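Local atomic coordinates of putative hydrogenase (Pyrococcus furiosus, PDB entry 3LYU), a protein that probably acts as an oxidoreductase that binds FAD and a [2Fe-2S] cluster, this chain being an alpha/beta domain cut from the longer protein. Residues 96-99 with 100-104; 124-127 with 128-132; 81-84 with 85-88. All blocks are in the same frame, centred on the assembly; numbering follows the deposited sequence.

Overall arrangement
The domain is built on a parallel sheet with strand order 3-2-1-4-5, as in the nucleotide-binding domains of ferredoxin reductase-like proteins. From the N terminus, contact 3 comes first, where the loop after strand 70-76 enters helix 84-104. Contact 1 lies farther along that helix, its centre about 23 Å from that of contact 3, and contact 2 ends helix 117-130 before strand 134-136. All three join neighbours in sequence; they follow in series, neither nesting nor crossing, and close no long loop. Contacts 1 and 2 touch, joining the C-terminal parts of the two helices; contact 3 lies apart. Contacts 2 and 3 both reach the second subunit, contact 3 with four residues.

Contact 1: residues 96-99 with 100-104; sequences KEKV and RELLE
Val-99 and Leu-103, one helical turn apart, lie side by side and point the same way. CG1 of Val-99 stands anti to the backbone N (chi1 173°), on the carbonyl side, which turns it to the next turn of the helix, where Leu-103 CD1 meets it at 3.8 Å. Two branched, apolar side chains suit this buried flank of helix 84-104, which rests on Ile-24 and Leu-22 of strand 20-26. On another flank Lys-98 and Glu-101 cross obliquely. Glu-101 runs out extended; the chi2 bend of Lys-98 (-46°) places its CD 3.8 Å from the carboxylate carbon CD of Glu-101, and a further bend at chi4 places NZ. The resulting salt bridge is long, Lys-98 NZ standing 3.7 Å from Glu-101 OE1. Leu-102 sets its CG 4.1 Å from Lys-98 CD, using the aliphatic part of the lysine. Beneath the side chains the i to i+4 bonds continue, straightest from Arg-100 N to Lys-96 O (2.8 Å, 164°), while Leu-102 N adds a weak bond to Val-99 O. Apolar packing thus holds the buried flank; with two carboxylates near, Lys-98 probably keeps its charge, its long pairing with Glu-101 adding only a weak attraction to the firmer bridge to Glu-74.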
loop_
_atom_site.group_PDB
_atom_site.type_symbol
_atom_site.label_atom_id
_atom_site.label_comp_id
_atom_site.label_asym_id
_atom_site.label_seq_id
_atom_site.Cartn_x
_atom_site.Cartn_y
_atom_site.Cartn_z
ATOM N N LYS B 96 18.241 -21.645 7.922
ATOM C CA LYS B 96 17.993 -21.296 9.317
ATOM C C LYS B 96 19.310 -21.372 10.068
ATOM O O LYS B 96 19.655 -20.472 10.836
ATOM C CB LYS B 96 17.019 -22.279 9.956
ATOM C CG LYS B 96 15.859 -22.642 9.066
ATOM C CD LYS B 96 14.981 -23.708 9.702
ATOM C CE LYS B 96 14.144 -23.131 10.824
ATOM N NZ LYS B 96 13.203 -24.159 11.342
ATOM N N GLU B 97 20.043 -22.457 9.828
ATOM C CA GLU B 97 21.326 -22.698 10.479
ATOM C C GLU B 97 22.351 -21.585 10.274
ATOM O O GLU B 97 22.956 -21.124 11.239
ATOM C CB GLU B 97 21.917 -24.035 10.002
ATOM C CG GLU B 97 20.988 -25.239 10.201
ATOM C CD GLU B 97 21.604 -26.557 9.761
ATOM O OE1 GLU B 97 22.124 -26.629 8.626
ATOM O OE2 GLU B 97 21.559 -27.526 10.548
ATOM N N LYS B 98 22.545 -21.153 9.029
ATOM C CA LYS B 98 23.520 -20.102 8.732
ATOM C C LYS B 98 23.139 -18.746 9.314
ATOM O O LYS B 98 24.002 -17.998 9.775
ATOM C CB LYS B 98 23.730 -19.965 7.220
ATOM C CG LYS B 98 25.203 -20.039 6.786
ATOM C CD LYS B 98 26.112 -19.174 7.659
ATOM C CE LYS B 98 27.518 -19.069 7.098
ATOM N NZ LYS B 98 28.138 -20.402 6.876
ATOM N N VAL B 99 21.847 -18.430 9.283
ATOM C CA VAL B 99 21.345 -17.167 9.824
ATOM C C VAL B 99 21.483 -17.183 11.347
ATOM O O VAL B 99 22.019 -16.254 11.947
ATOM C CB VAL B 99 19.864 -16.959 9.433
ATOM C CG1 VAL B 99 19.293 -15.731 10.130
ATOM C CG2 VAL B 99 19.757 -16.809 7.922
ATOM N N ARG B 100 20.982 -18.251 11.958
ATOM C CA ARG B 100 21.071 -18.437 13.395
ATOM C C ARG B 100 22.532 -18.246 13.792
ATOM O O ARG B 100 22.846 -17.595 14.780
ATOM C CB ARG B 100 20.630 -19.857 13.746
ATOM C CG ARG B 100 20.936 -20.285 15.170
ATOM C CD ARG B 100 19.955 -19.662 16.134
ATOM N NE ARG B 100 18.616 -20.219 15.971
ATOM C CZ ARG B 100 17.538 -19.751 16.591
ATOM N NH1 ARG B 100 17.633 -18.713 17.416
ATOM N NH2 ARG B 100 16.364 -20.332 16.395
ATOM N N GLU B 101 23.419 -18.827 12.997
ATOM C CA GLU B 101 24.852 -18.758 13.227
ATOM C C GLU B 101 25.449 -17.357 13.058
ATOM O O GLU B 101 26.398 -16.993 13.751
ATOM C CB GLU B 101 25.550 -19.737 12.284
ATOM C CG GLU B 101 27.023 -19.451 12.051
ATOM C CD GLU B 101 27.624 -20.359 10.990
ATOM O OE1 GLU B 101 28.738 -20.060 10.502
ATOM O OE2 GLU B 101 26.983 -21.377 10.649
ATOM N N LEU B 102 24.900 -16.579 12.132
ATOM C CA LEU B 102 25.392 -15.234 11.880
ATOM C C LEU B 102 24.845 -14.200 12.849
ATOM O O LEU B 102 25.448 -13.153 13.047
ATOM C CB LEU B 102 25.046 -14.810 10.459
ATOM C CG LEU B 102 25.887 -15.396 9.328
ATOM C CD1 LEU B 102 25.233 -15.028 8.004
ATOM C CD2 LEU B 102 27.311 -14.858 9.401
ATOM N N LEU B 103 23.691 -14.487 13.434
ATOM C CA LEU B 103 23.078 -13.574 14.386
ATOM C C LEU B 103 23.589 -13.878 15.784
ATOM O O LEU B 103 23.697 -12.983 16.627
ATOM C CB LEU B 103 21.555 -13.716 14.354
ATOM C CG LEU B 103 20.802 -12.933 13.280
ATOM C CD1 LEU B 103 21.457 -13.136 11.931
ATOM C CD2 LEU B 103 19.355 -13.386 13.265
ATOM N N GLU B 104 23.895 -15.151 16.019
ATOM C CA GLU B 104 24.409 -15.610 17.307
ATOM C C GLU B 104 25.886 -15.254 17.354
ATOM O O GLU B 104 26.490 -15.188 18.426
ATOM C CB GLU B 104 24.220 -17.123 17.444
ATOM C CG GLU B 104 24.081 -17.608 18.878
ATOM C CD GLU B 104 23.546 -19.034 18.961
ATOM O OE1 GLU B 104 22.466 -19.309 18.393
ATOM O OE2 GLU B 104 24.204 -19.883 19.601
#

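Contact 2: residues 124-127 with 128-132; sequences FEVV and KEYGV
Lys-128 CB lies over one face of the Phe-124 ring, 4.2 Å above the plane and offset toward the rim, while Glu-125 OE2 lies in the ring plane at an edge. The end of the lysine curls back and passes the ring at a slant, neither over its face nor at its edge, NZ reaching 3.1 Å from Phe-124 CE1. The second flat group, Tyr-130, takes the carbonyl oxygen of Val-126 at its edge, near the ring plane, with Val-126 O 3.0 Å from Tyr-130 CD1. Lys-128 doubles back because CG sits between its backbone N and carbonyl carbon (chi1 59°) and the chain bends at every later torsion. Glu-125 also folds, at chi2, and lies alongside the lysine; Lys-128 NZ gives a 2.9 Å salt-bridging hydrogen bond to Glu-125 OE1, arriving from above the carboxylate plane. Long, flexible charged chains suit this exposed flank, where they can pair with each other beside an aromatic ring. The helix then runs out. Tyr-130 N binds Val-127 O at 3.0 Å, Gly-131 N adds a weak bond to the same oxygen, and Gly-131 turns the chain with the positive phi (77°) that glycine readily accepts. Beyond the turn Val-132 CB packs 3.9 Å from Val-127 CG1. Both valines lean on Val-111 of strand 110-114, within the beta-alpha-beta unit ending in strand 134-136. Val-126 and Tyr-130 face helix 84-104, and Phe-124 packs on Pro-8 of the second subunit.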
loop_
_atom_site.group_PDB
_atom_site.type_symbol
_atom_site.label_atom_id
_atom_site.label_comp_id
_atom_site.label_asym_id
_atom_site.label_seq_id
_atom_site.Cartn_x
_atom_site.Cartn_y
_atom_site.Cartn_z
ATOM N N PHE B 124 12.269 -15.472 9.386
ATOM C CA PHE B 124 11.725 -14.414 10.227
ATOM C C PHE B 124 11.686 -14.869 11.687
ATOM O O PHE B 124 11.870 -14.073 12.610
ATOM C CB PHE B 124 10.329 -14.029 9.734
ATOM C CG PHE B 124 9.549 -13.193 10.709
ATOM C CD1 PHE B 124 8.712 -13.791 11.655
ATOM C CD2 PHE B 124 9.664 -11.813 10.701
ATOM C CE1 PHE B 124 8.004 -13.021 12.578
ATOM C CE2 PHE B 124 8.958 -11.035 11.622
ATOM C CZ PHE B 124 8.128 -11.643 12.563
ATOM N N GLU B 125 11.458 -16.161 11.884
ATOM C CA GLU B 125 11.404 -16.730 13.224
ATOM C C GLU B 125 12.769 -16.600 13.911
ATOM O O GLU B 125 12.861 -16.305 15.105
ATOM C CB GLU B 125 11.008 -18.208 13.157
ATOM C CG GLU B 125 9.786 -18.509 12.285
ATOM C CD GLU B 125 8.569 -17.649 12.620
ATOM O OE1 GLU B 125 8.260 -17.485 13.825
ATOM O OE2 GLU B 125 7.912 -17.148 11.670
ATOM N N VAL B 126 13.826 -16.834 13.140
ATOM C CA VAL B 126 15.186 -16.752 13.646
ATOM C C VAL B 126 15.550 -15.307 13.968
ATOM O O VAL B 126 16.280 -15.034 14.925
ATOM C CB VAL B 126 16.197 -17.313 12.607
ATOM C CG1 VAL B 126 17.624 -17.111 13.094
ATOM C CG2 VAL B 126 15.933 -18.776 12.372
ATOM N N VAL B 127 15.029 -14.383 13.170
ATOM C CA VAL B 127 15.327 -12.971 13.352
ATOM C C VAL B 127 14.586 -12.342 14.518
ATOM O O VAL B 127 15.181 -11.595 15.291
ATOM C CB VAL B 127 15.024 -12.179 12.067
ATOM C CG1 VAL B 127 15.345 -10.728 12.262
ATOM C CG2 VAL B 127 15.848 -12.723 10.935
ATOM N N LYS B 128 13.295 -12.637 14.644
ATOM C CA LYS B 128 12.505 -12.079 15.740
ATOM C C LYS B 128 13.106 -12.588 17.049
ATOM O O LYS B 128 12.904 -12.015 18.122
ATOM C CB LYS B 128 11.038 -12.514 15.626
ATOM C CG LYS B 128 10.828 -14.029 15.642
ATOM C CD LYS B 128 9.667 -14.441 16.559
ATOM C CE LYS B 128 8.307 -13.988 16.040
ATOM N NZ LYS B 128 7.750 -14.942 15.045
ATOM N N GLU B 129 13.870 -13.667 16.935
ATOM C CA GLU B 129 14.521 -14.300 18.069
ATOM C C GLU B 129 15.632 -13.440 18.665
ATOM O O GLU B 129 15.856 -13.462 19.874
ATOM C CB GLU B 129 15.113 -15.635 17.617
ATOM C CG GLU B 129 15.631 -16.530 18.739
ATOM C CD GLU B 129 14.569 -17.488 19.256
ATOM O OE1 GLU B 129 13.478 -17.014 19.648
ATOM O OE2 GLU B 129 14.826 -18.713 19.266
ATOM N N TYR B 130 16.321 -12.684 17.810
ATOM C CA TYR B 130 17.443 -11.841 18.238
ATOM C C TYR B 130 17.196 -10.336 18.359
ATOM O O TYR B 130 18.106 -9.588 18.715
ATOM C CB TYR B 130 18.645 -12.076 17.310
ATOM C CG TYR B 130 19.202 -13.477 17.405
ATOM C CD1 TYR B 130 18.450 -14.577 16.999
ATOM C CD2 TYR B 130 20.458 -13.708 17.962
ATOM C CE1 TYR B 130 18.929 -15.868 17.151
ATOM C CE2 TYR B 130 20.948 -14.994 18.120
ATOM C CZ TYR B 130 20.178 -16.069 17.716
ATOM O OH TYR B 130 20.655 -17.349 17.894
ATOM N N GLY B 131 15.979 -9.895 18.059
ATOM C CA GLY B 131 15.661 -8.479 18.157
ATOM C C GLY B 131 16.179 -7.623 17.011
ATOM O O GLY B 131 16.327 -6.401 17.163
ATOM N N VAL B 132 16.466 -8.260 15.873
ATOM C CA VAL B 132 16.952 -7.552 14.681
ATOM C C VAL B 132 15.772 -7.241 13.746
ATOM O O VAL B 132 14.988 -8.126 13.419
ATOM C CB VAL B 132 18.001 -8.394 13.899
ATOM C CG1 VAL B 132 18.413 -7.662 12.630
ATOM C CG2 VAL B 132 19.216 -8.658 14.773
#

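Contact 3: residues 81-84 with 85-88; sequences NQDF and LANM
The first torsions bring Phe-84 and Met-88 together: the phenylalanine sets CG anti to its backbone N (chi1 -161°), whereas Met-88, a selenomethionine, sets CG anti to the carbonyl carbon (chi1 -62°), which directs it back toward the helix start. Met-88 CG then lies over the ring face in a CH-pi contact, 4.0 Å from the centroid of the Phe-84 ring and 27° off its normal. A Met-aromatic contact accompanies it, with SE obliquely placed 4.5 Å from the same centroid; the flexible thioether of natural methionine suits such a surface, selenium here replacing its sulfur. Asp-83 occupies the N-cap position. Its side chain folds over the first turn, OD1 lying 3.2 Å from Ala-86 CB and OD2 3.1 Å from Leu-85 CB, and the negative charge probably suits the positive end of the helix dipole. The Asp-83 carbonyl accepts weak bonds from Ala-86 N and Asn-87 N. Regular helical bonding follows, Met-88 N reaching Phe-84 O at 2.9 Å. Small Ala-86 lets Gln-82 CB lie 3.7 Å from its CB. Here the loop after strand 70-76 becomes helix 84-104; Phe-84 meets Phe-54, the last residue of strand 46-54, and Pro-56 of the second subunit, whose Ile-59 packs on Asp-83 and Leu-85.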
loop_
_atom_site.group_PDB
_atom_site.type_symbol
_atom_site.label_atom_id
_atom_site.label_comp_id
_atom_site.label_asym_id
_atom_site.label_seq_id
_atom_site.Cartn_x
_atom_site.Cartn_y
_atom_site.Cartn_z
ATOM N N ASN B 81 17.353 -38.008 -6.419
ATOM C CA ASN B 81 16.667 -39.249 -6.092
ATOM C C ASN B 81 15.518 -38.981 -5.131
ATOM O O ASN B 81 15.008 -39.902 -4.495
ATOM C CB ASN B 81 17.657 -40.240 -5.463
ATOM C CG ASN B 81 18.947 -40.369 -6.261
ATOM O OD1 ASN B 81 18.925 -40.744 -7.433
ATOM N ND2 ASN B 81 20.076 -40.056 -5.628
ATOM N N GLN B 82 15.126 -37.714 -5.019
ATOM C CA GLN B 82 14.034 -37.319 -4.134
ATOM C C GLN B 82 13.216 -36.229 -4.783
ATOM O O GLN B 82 13.753 -35.404 -5.525
ATOM C CB GLN B 82 14.555 -36.747 -2.827
ATOM C CG GLN B 82 15.453 -37.633 -2.042
ATOM C CD GLN B 82 15.877 -36.951 -0.774
ATOM O OE1 GLN B 82 16.415 -35.840 -0.813
ATOM N NE2 GLN B 82 15.629 -37.595 0.365
ATOM N N ASP B 83 11.920 -36.206 -4.483
ATOM C CA ASP B 83 11.057 -35.172 -5.030
ATOM C C ASP B 83 11.701 -33.846 -4.648
ATOM O O ASP B 83 12.398 -33.750 -3.636
ATOM C CB ASP B 83 9.620 -35.290 -4.477
ATOM C CG ASP B 83 9.532 -35.097 -2.969
ATOM O OD1 ASP B 83 10.367 -35.671 -2.230
ATOM O OD2 ASP B 83 8.607 -34.381 -2.518
ATOM N N PHE B 84 11.487 -32.831 -5.469
ATOM C CA PHE B 84 12.084 -31.535 -5.209
ATOM C C PHE B 84 11.754 -30.972 -3.828
ATOM O O PHE B 84 12.528 -30.211 -3.254
ATOM C CB PHE B 84 11.670 -30.541 -6.291
ATOM C CG PHE B 84 12.558 -29.351 -6.358
ATOM C CD1 PHE B 84 13.926 -29.516 -6.526
ATOM C CD2 PHE B 84 12.045 -28.072 -6.219
ATOM C CE1 PHE B 84 14.766 -28.426 -6.551
ATOM C CE2 PHE B 84 12.876 -26.972 -6.240
ATOM C CZ PHE B 84 14.238 -27.141 -6.406
ATOM N N LEU B 85 10.599 -31.343 -3.302
ATOM C CA LEU B 85 10.182 -30.885 -1.986
ATOM C C LEU B 85 11.184 -31.332 -0.917
ATOM O O LEU B 85 11.575 -30.556 -0.046
ATOM C CB LEU B 85 8.803 -31.456 -1.671
ATOM C CG LEU B 85 8.223 -31.065 -0.314
ATOM C CD1 LEU B 85 7.972 -29.559 -0.298
ATOM C CD2 LEU B 85 6.924 -31.842 -0.059
ATOM N N ALA B 86 11.586 -32.596 -0.995
ATOM C CA ALA B 86 12.534 -33.161 -0.059
ATOM C C ALA B 86 13.855 -32.414 -0.117
ATOM O O ALA B 86 14.543 -32.299 0.894
ATOM C CB ALA B 86 12.752 -34.623 -0.372
ATOM N N ASN B 87 14.201 -31.908 -1.301
ATOM C CA ASN B 87 15.451 -31.166 -1.507
ATOM C C ASN B 87 15.408 -29.725 -1.007
ATOM O O ASN B 87 16.407 -29.209 -0.509
ATOM C CB ASN B 87 15.837 -31.161 -2.992
ATOM C CG ASN B 87 16.174 -32.545 -3.512
ATOM O OD1 ASN B 87 15.343 -33.207 -4.129
ATOM N ND2 ASN B 87 17.396 -32.996 -3.252
HETATM N N MSE B 88 14.259 -29.077 -1.153
HETATM C CA MSE B 88 14.115 -27.706 -0.706
HETATM C C MSE B 88 14.211 -27.673 0.802
HETATM O O MSE B 88 14.668 -26.691 1.385
HETATM C CB MSE B 88 12.768 -27.155 -1.139
HETATM C CG MSE B 88 12.582 -27.115 -2.644
HETATM SE SE MSE B 88 10.962 -26.198 -3.142
HETATM C CE MSE B 88 11.398 -24.420 -2.571
#